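Local coordinates for ABC-type transport system, sugar-family extracellular solute-binding protein (Peptoclostridium difficile 630, PDB 6HNI) that binds tyrosine, probably as the substrate-binding lipoprotein of an ABC-type transporter, and has adhesive properties, at residues Gly27-Val32 / Ile88-Thr93; Leu145-Ile150 / Ala250-Gly255; Met161-Glu166 / Gly191-Asn196. The protein carries 1 engineered substitution. One frame throughout, in Å; residues are numbered along the deposited sequence.

Contact 1. Residues Gly27-Val32 / Ile88-Thr93; sequences GITQLV and IFAIST. With TYR (tyrosine), chain B.
Two parallel strands, Gly27-Gln30 and Ile88-Ile91, lie side by side in the five-stranded sheet of one lobe of this periplasmic-binding-protein fold. The loop end of the second strand reaches the tyrosine pocket. The strand axes come within 4.7 Å, and backbone bonds alternate between the two strands. Phe89 N donates to Gly27 O at 2.8 Å, Thr29 N to Phe89 O, and Ile91 N to Thr29 O. The last bond, Leu31 N to Ile91 O, is weak at 3.5 Å, where the strands begin to part.

One face carries Ile28, Phe89, Gln30 and Ile91. Ile28 and Phe89 lie alongside each other, pointing the same way. The Ile28 CG1 atom meets the Phe89 ring at its edge, in plane. Ile91 CG1 sits over one face of that ring, offset toward the rim. Ile91 CD1 lies 3.9 Å from Ile28 CG2 and also touches the Gln30 side chain. Gln30 CG is anti to the backbone N (chi1 -175°) and the chain runs on extended, which carries NE2 to Val32 O at 3.0 Å; NE2 also bonds Asp38. On the other face Thr29 CG2 meets Ala90 CB at 3.8 Å.

Past the strand, Ser92 stands at the N-cap position of helix 93-102. Its OG, hydrogen-bonded to Ser95 OG, touches Leu31 CB. Thr93 N then donates an almost straight bond to O of the bound tyrosine at 2.8 Å. Thr93 OG1 donates to OXT at 2.6 Å. One residue thus grips both carboxylate oxygens.

Helix 35-50 covers the Gln30 and Ile91 face, where Phe44 stacks on Phe89. Helices 70-82 and 93-102 cover the Thr29 side. Strand 59-65 pairs with the other flank of strand 24-30.

Contact 2. Residues Leu145-Ile150 / Ala250-Gly255; sequences LELLKI and ALACQG
Leu147 points its side chain at the backbone of strand 252-255, a strand of a small mixed sheet in this periplasmic-binding-protein fold. The leucine sits in the type I turn from Leu145 to Leu148, in which Leu148 N donates to Leu145 O at 3.1 Å. The contact therefore joins a helical connection to the mixed sheet through apolar contact. Leu147 CG lies anti to its carbonyl carbon (chi1 -57°), and the branch ends with CD1 directed at the strand.

The strand alternates. Ala252 and Gln254 direct their side chains toward Leu147, and Cys253 directs its own away. Leu147 is consequently bordered by the Ala252 methyl and by the Gln254 chain. Its CD2 branch lies near the end of that chain.

Glu146 and Gln254 cross at an angle beside it. The planes of carboxylate and amide are 85° apart, nearly perpendicular. Both chains are extended beyond CG, and this brings their polar ends together at the more exposed margin of the contact.

Strand 290-294 runs antiparallel to strand 252-255. Its Ile291 touches both Leu147 and Gln254, and Val293 touches Ala252, so the leucine packs against two strands of the sheet.

One methyl spans three consecutive residues of strand 252-255. Leu147 CD1 meets Ala252 CB at 4.0 Å and is 3.9 Å from Gln254 N. Its closest approach is to the backbone between them, where Leu147 CD1 lies 3.6 Å from the carbonyl carbon, Cys253 C.

Contact 3. Residues Met161-Glu166 / Gly191-Asn196; sequences MYNTSE and GITTSN
The Tyr162 ring has Gly191 CA over one face, 4.1 Å above the plane and offset toward the rim. CG of Tyr162 stands between the backbone N and the carbonyl carbon (chi1 67°), which brings the ring beside Gly191. Its hydroxyl is held by Glu189. The Asn163 amide is the second flat group. Its ND2 donates to the anti lone pair of Glu166 OE2, which is tilted 18° from the amide plane. Ser165 N donates to Asn163 OD1 at 3.0 Å from well above the carbonyl plane, forming an Asx turn.

The backbones of strands 157-163 and 186-192 pair in parallel, as the two strands of a beta-alpha-beta unit with helix 167-183 between them. Ile192 N donates a straight bond to Tyr162 O at 2.9 Å. Thr164 N donates a more bent bond to Ile192 O at 2.9 Å. The Ile192 and Met161 side chains cross, with Ile192 CD1 4.1 Å from Met161 CG. Thr164 CG2 packs on Gly191 CA at 3.6 Å, and Thr164 OG1 touches Thr193 CG2.

A water bridges the strand ends. It donates to Asn163 OD1, and to Thr193 O at 2.7 Å, and accepts from Ser165 OG. Asn163 OD1 thus receives both a backbone N-H and a water, while ND2 is tied to Glu166. These bonds probably fix the rotation of the amide and hold the turn after the strand.

How the contacts relate
Contact 1 is fully buried in the five-stranded sheet of one lobe. Contact 3 is partly exposed, at the edge of the four-stranded sheet. Both pair parallel strands through backbone bonds. Contact 1 fills its faces mostly with apolar side chains, whereas contact 3 adds a water and a polar turn. Contact 2 is mainly buried and joins a helical turn to another sheet by leucine packing. Contact 1 alone includes pocket residues, but Asn218, bonded to Glu166 of contact 3, also binds the ligand. The centres of contacts 1 and 2 are about 28 Å apart, on opposite sides of the chain's centre. Contact 3 is nested within the loop that contact 2 closes.

Contact 1. Residues Gly27-Val32 / Ile88-Thr93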
# COMPACT_ATOMS: atom_id res chain seq x y z
N GLY A 27 -19.47 4.92 4.18
CA GLY A 27 -18.34 5.83 4.49
C GLY A 27 -17.05 5.27 3.94
O GLY A 27 -16.77 4.09 4.18
N ILE A 28 -16.31 6.12 3.21
CA ILE A 28 -14.97 5.71 2.74
C ILE A 28 -13.96 6.58 3.51
O ILE A 28 -14.07 7.77 3.50
CB ILE A 28 -14.78 5.95 1.25
CG1 ILE A 28 -15.85 5.20 0.39
CG2 ILE A 28 -13.36 5.55 0.85
CD1 ILE A 28 -15.66 5.28 -1.09
N THR A 29 -13.08 5.86 4.19
CA THR A 29 -11.99 6.55 4.99
C THR A 29 -10.67 6.16 4.36
O THR A 29 -10.27 5.01 4.35
CB THR A 29 -12.13 6.21 6.47
OG1 THR A 29 -10.97 6.81 7.17
CG2 THR A 29 -12.13 4.77 6.83
N GLN A 30 -10.00 7.18 3.82
CA GLN A 30 -8.72 7.00 3.14
C GLN A 30 -7.63 7.82 3.86
O GLN A 30 -7.85 8.97 4.18
CB GLN A 30 -8.84 7.47 1.69
CG GLN A 30 -7.62 7.21 0.84
CD GLN A 30 -7.77 7.60 -0.62
OE1 GLN A 30 -8.86 7.40 -1.21
NE2 GLN A 30 -6.69 8.05 -1.25
N LEU A 31 -6.47 7.20 4.11
CA LEU A 31 -5.44 7.92 4.89
C LEU A 31 -4.94 9.22 4.23
O LEU A 31 -4.83 10.26 4.90
CB LEU A 31 -4.30 6.95 5.13
CG LEU A 31 -3.04 7.55 5.80
CD1 LEU A 31 -3.42 8.04 7.17
CD2 LEU A 31 -2.00 6.46 5.81
N VAL A 32 -4.64 9.13 2.94
CA VAL A 32 -3.97 10.19 2.20
C VAL A 32 -4.12 9.89 0.70
O VAL A 32 -4.30 8.75 0.34
CB VAL A 32 -2.47 10.31 2.63
CG1 VAL A 32 -1.69 9.08 2.20
CG2 VAL A 32 -1.84 11.61 2.11
N ILE A 88 -18.50 0.65 6.17
CA ILE A 88 -17.27 1.49 6.10
C ILE A 88 -16.22 0.82 5.24
O ILE A 88 -15.98 -0.37 5.41
CB ILE A 88 -16.73 1.71 7.51
CG1 ILE A 88 -17.69 2.55 8.33
CG2 ILE A 88 -15.34 2.42 7.45
CD1 ILE A 88 -17.41 2.55 9.82
N PHE A 89 -15.74 1.54 4.25
CA PHE A 89 -14.63 1.07 3.41
C PHE A 89 -13.38 1.86 3.86
O PHE A 89 -13.34 3.08 3.76
CB PHE A 89 -14.96 1.36 1.95
CG PHE A 89 -13.86 1.07 0.95
CD1 PHE A 89 -13.07 -0.07 1.04
CD2 PHE A 89 -13.67 1.92 -0.11
CE1 PHE A 89 -12.03 -0.28 0.09
CE2 PHE A 89 -12.68 1.70 -1.05
CZ PHE A 89 -11.90 0.57 -0.94
N ALA A 90 -12.42 1.08 4.35
CA ALA A 90 -11.16 1.69 4.94
C ALA A 90 -9.96 1.31 4.05
O ALA A 90 -9.69 0.14 3.78
CB ALA A 90 -10.97 1.20 6.38
N ILE A 91 -9.21 2.37 3.68
CA ILE A 91 -8.13 2.24 2.74
C ILE A 91 -6.85 2.59 3.52
O ILE A 91 -6.65 3.76 3.84
CB ILE A 91 -8.31 3.18 1.54
CG1 ILE A 91 -9.65 2.90 0.80
CG2 ILE A 91 -7.14 3.11 0.59
CD1 ILE A 91 -9.93 3.98 -0.20
N SER A 92 -6.04 1.54 3.68
CA SER A 92 -4.74 1.52 4.45
C SER A 92 -4.94 0.97 5.84
O SER A 92 -6.00 1.07 6.47
CB SER A 92 -4.04 2.88 4.53
OG SER A 92 -4.58 3.67 5.57
N THR A 93 -3.79 0.52 6.42
CA THR A 93 -3.76 0.00 7.77
C THR A 93 -4.21 1.04 8.80
O THR A 93 -5.02 0.75 9.65
CB THR A 93 -2.44 -0.69 8.10
OG1 THR A 93 -2.26 -1.82 7.27
CG2 THR A 93 -2.36 -1.12 9.54
N TYR B . 0.25 -1.48 2.66
CA TYR B . -0.06 -0.17 3.26
C TYR B . -0.87 -0.37 4.53
O TYR B . -1.35 0.61 5.07
CB TYR B . -0.66 0.82 2.24
CG TYR B . 0.30 1.20 1.16
CD1 TYR B . 1.46 1.96 1.49
CD2 TYR B . 0.18 0.79 -0.13
CE1 TYR B . 2.39 2.24 0.52
CE2 TYR B . 1.11 1.07 -1.11
CZ TYR B . 2.26 1.82 -0.77
OH TYR B . 3.21 2.10 -1.74
OXT TYR B . -0.94 -1.48 5.04

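Contact 2. Residues Leu145-Ile150 / Ala250-Gly255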
# COMPACT_ATOMS: atom_id res chain seq x y z
N LEU A 145 12.99 -7.94 -4.89
CA LEU A 145 14.41 -8.27 -4.83
C LEU A 145 14.89 -9.09 -6.04
O LEU A 145 16.06 -9.04 -6.38
CB LEU A 145 14.74 -8.89 -3.47
CG LEU A 145 14.49 -7.92 -2.29
CD1 LEU A 145 14.80 -8.59 -0.96
CD2 LEU A 145 15.19 -6.59 -2.41
N GLU A 146 13.98 -9.79 -6.71
CA GLU A 146 14.22 -10.42 -8.05
C GLU A 146 14.78 -9.44 -9.06
O GLU A 146 15.55 -9.81 -9.94
CB GLU A 146 12.88 -11.04 -8.65
CG GLU A 146 12.52 -12.41 -8.14
CD GLU A 146 11.14 -12.93 -8.57
OE1 GLU A 146 10.64 -12.57 -9.69
OE2 GLU A 146 10.54 -13.70 -7.79
N LEU A 147 14.38 -8.18 -8.93
CA LEU A 147 14.80 -7.16 -9.86
C LEU A 147 16.25 -6.73 -9.71
O LEU A 147 16.79 -6.12 -10.60
CB LEU A 147 13.87 -5.96 -9.77
CG LEU A 147 12.36 -6.25 -10.03
CD1 LEU A 147 11.66 -4.92 -9.91
CD2 LEU A 147 12.15 -6.94 -11.38
N LEU A 148 16.88 -7.07 -8.59
CA LEU A 148 18.31 -6.80 -8.44
C LEU A 148 19.12 -7.50 -9.52
O LEU A 148 20.10 -6.93 -9.99
CB LEU A 148 18.76 -7.19 -7.05
CG LEU A 148 18.18 -6.43 -5.88
CD1 LEU A 148 18.71 -6.96 -4.55
CD2 LEU A 148 18.36 -4.92 -6.01
N LYS A 149 18.72 -8.69 -9.95
CA LYS A 149 19.46 -9.38 -11.02
C LYS A 149 19.52 -8.55 -12.29
O LYS A 149 20.45 -8.67 -13.09
CB LYS A 149 18.78 -10.70 -11.41
CG LYS A 149 18.78 -11.76 -10.35
CD LYS A 149 18.31 -13.08 -10.91
CE LYS A 149 19.14 -13.56 -12.09
NZ LYS A 149 18.99 -15.04 -12.27
N ILE A 150 18.50 -7.71 -12.46
CA ILE A 150 18.36 -6.96 -13.69
C ILE A 150 19.08 -5.63 -13.54
O ILE A 150 19.89 -5.29 -14.42
CB ILE A 150 16.88 -6.68 -14.00
CG1 ILE A 150 16.14 -8.02 -14.17
CG2 ILE A 150 16.78 -5.79 -15.25
CD1 ILE A 150 14.65 -7.87 -14.38
N ALA A 250 10.69 6.29 -8.10
CA ALA A 250 11.47 5.07 -7.91
C ALA A 250 11.84 4.47 -9.28
O ALA A 250 11.19 4.74 -10.29
CB ALA A 250 10.70 4.04 -7.07
N LEU A 251 12.82 3.57 -9.30
CA LEU A 251 13.23 2.97 -10.56
C LEU A 251 12.28 1.89 -11.06
O LEU A 251 11.92 1.89 -12.25
CB LEU A 251 14.63 2.37 -10.47
CG LEU A 251 15.15 1.60 -11.66
CD1 LEU A 251 15.22 2.51 -12.87
CD2 LEU A 251 16.52 0.98 -11.36
N ALA A 252 11.93 0.95 -10.19
CA ALA A 252 11.21 -0.24 -10.65
C ALA A 252 10.47 -0.95 -9.55
O ALA A 252 10.77 -0.78 -8.36
CB ALA A 252 12.15 -1.22 -11.30
N CYS A 253 9.48 -1.75 -9.96
CA CYS A 253 8.73 -2.62 -9.06
C CYS A 253 8.24 -3.86 -9.80
O CYS A 253 8.24 -3.88 -11.04
CB CYS A 253 7.53 -1.87 -8.50
SG CYS A 253 6.21 -1.63 -9.71
N GLN A 254 7.84 -4.87 -9.03
CA GLN A 254 7.14 -6.02 -9.56
C GLN A 254 6.01 -6.24 -8.55
O GLN A 254 6.15 -6.95 -7.54
CB GLN A 254 8.05 -7.25 -9.66
CG GLN A 254 7.34 -8.45 -10.26
CD GLN A 254 8.27 -9.61 -10.53
OE1 GLN A 254 9.37 -9.75 -9.89
NE2 GLN A 254 7.88 -10.41 -11.44
N GLY A 255 4.89 -5.54 -8.81
CA GLY A 255 3.83 -5.41 -7.84
C GLY A 255 2.42 -5.62 -8.38
O GLY A 255 2.25 -5.81 -9.56

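Contact 3. Residues Met161-Glu166 / Gly191-Asn196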
# COMPACT_ATOMS: atom_id res chain seq x y z
N MET A 161 14.14 2.62 4.45
CA MET A 161 13.57 3.66 5.30
C MET A 161 12.08 3.39 5.45
O MET A 161 11.40 3.08 4.45
CB MET A 161 13.86 5.06 4.71
CG MET A 161 13.37 6.19 5.57
SD MET A 161 14.05 7.80 5.13
CE MET A 161 13.31 8.01 3.54
N TYR A 162 11.59 3.53 6.67
CA TYR A 162 10.16 3.19 6.93
C TYR A 162 9.71 3.90 8.19
O TYR A 162 10.53 4.34 9.03
CB TYR A 162 10.04 1.71 7.08
CG TYR A 162 10.69 1.11 8.27
CD1 TYR A 162 12.09 0.94 8.32
CD2 TYR A 162 9.96 0.77 9.39
CE1 TYR A 162 12.69 0.40 9.43
CE2 TYR A 162 10.56 0.22 10.50
CZ TYR A 162 11.93 0.02 10.51
OH TYR A 162 12.50 -0.54 11.62
N ASN A 163 8.41 3.97 8.39
CA ASN A 163 7.74 4.53 9.55
C ASN A 163 7.66 3.49 10.65
O ASN A 163 6.94 2.50 10.51
CB ASN A 163 6.32 4.98 9.13
CG ASN A 163 5.58 5.75 10.21
OD1 ASN A 163 6.04 5.85 11.36
ND2 ASN A 163 4.39 6.25 9.85
N THR A 164 8.33 3.71 11.78
CA THR A 164 8.32 2.75 12.86
C THR A 164 6.96 2.61 13.52
O THR A 164 6.73 1.66 14.25
CB THR A 164 9.39 3.08 13.91
OG1 THR A 164 9.15 4.38 14.43
CG2 THR A 164 10.77 3.05 13.29
N SER A 165 6.06 3.56 13.26
CA SER A 165 4.66 3.49 13.73
C SER A 165 3.71 2.66 12.90
O SER A 165 2.59 2.50 13.34
CB SER A 165 4.06 4.89 13.82
OG SER A 165 4.79 5.67 14.73
N GLU A 166 4.09 2.21 11.72
CA GLU A 166 3.23 1.42 10.85
C GLU A 166 3.53 -0.07 11.00
O GLU A 166 4.60 -0.57 10.58
CB GLU A 166 3.39 1.88 9.39
CG GLU A 166 2.77 3.26 9.09
CD GLU A 166 2.91 3.71 7.61
OE1 GLU A 166 2.61 2.88 6.70
OE2 GLU A 166 3.32 4.90 7.37
N GLY A 191 14.68 3.88 10.49
CA GLY A 191 13.37 4.10 11.04
C GLY A 191 13.11 5.56 11.31
O GLY A 191 13.93 6.21 12.00
N ILE A 192 12.00 6.07 10.78
CA ILE A 192 11.54 7.44 11.04
C ILE A 192 10.08 7.45 11.51
O ILE A 192 9.42 6.40 11.49
CB ILE A 192 11.72 8.31 9.78
CG1 ILE A 192 10.80 7.80 8.63
CG2 ILE A 192 13.20 8.39 9.37
CD1 ILE A 192 10.72 8.74 7.47
N THR A 193 9.58 8.60 11.95
CA THR A 193 8.19 8.74 12.38
C THR A 193 7.48 9.93 11.80
O THR A 193 6.27 10.00 11.97
CB THR A 193 8.05 8.83 13.92
OG1 THR A 193 8.83 9.90 14.41
CG2 THR A 193 8.49 7.55 14.58
N THR A 194 8.17 10.82 11.10
CA THR A 194 7.60 12.05 10.57
C THR A 194 8.12 12.33 9.17
O THR A 194 9.28 11.93 8.82
CB THR A 194 7.93 13.28 11.46
OG1 THR A 194 9.33 13.51 11.39
CG2 THR A 194 7.53 13.03 12.88
N SER A 195 7.36 13.06 8.37
CA SER A 195 7.78 13.47 7.04
C SER A 195 9.01 14.40 7.10
O SER A 195 9.82 14.42 6.16
CB SER A 195 6.70 14.19 6.24
OG SER A 195 6.22 15.30 6.92
N ASN A 196 9.14 15.18 8.18
CA ASN A 196 10.30 16.07 8.33
C ASN A 196 11.60 15.31 8.42
O ASN A 196 12.64 15.92 8.16
CB ASN A 196 10.10 16.97 9.54
CG ASN A 196 9.18 18.14 9.24
OD1 ASN A 196 8.98 18.53 8.09
ND2 ASN A 196 8.64 18.74 10.31
O HOH W 1 4.85 7.93 13.08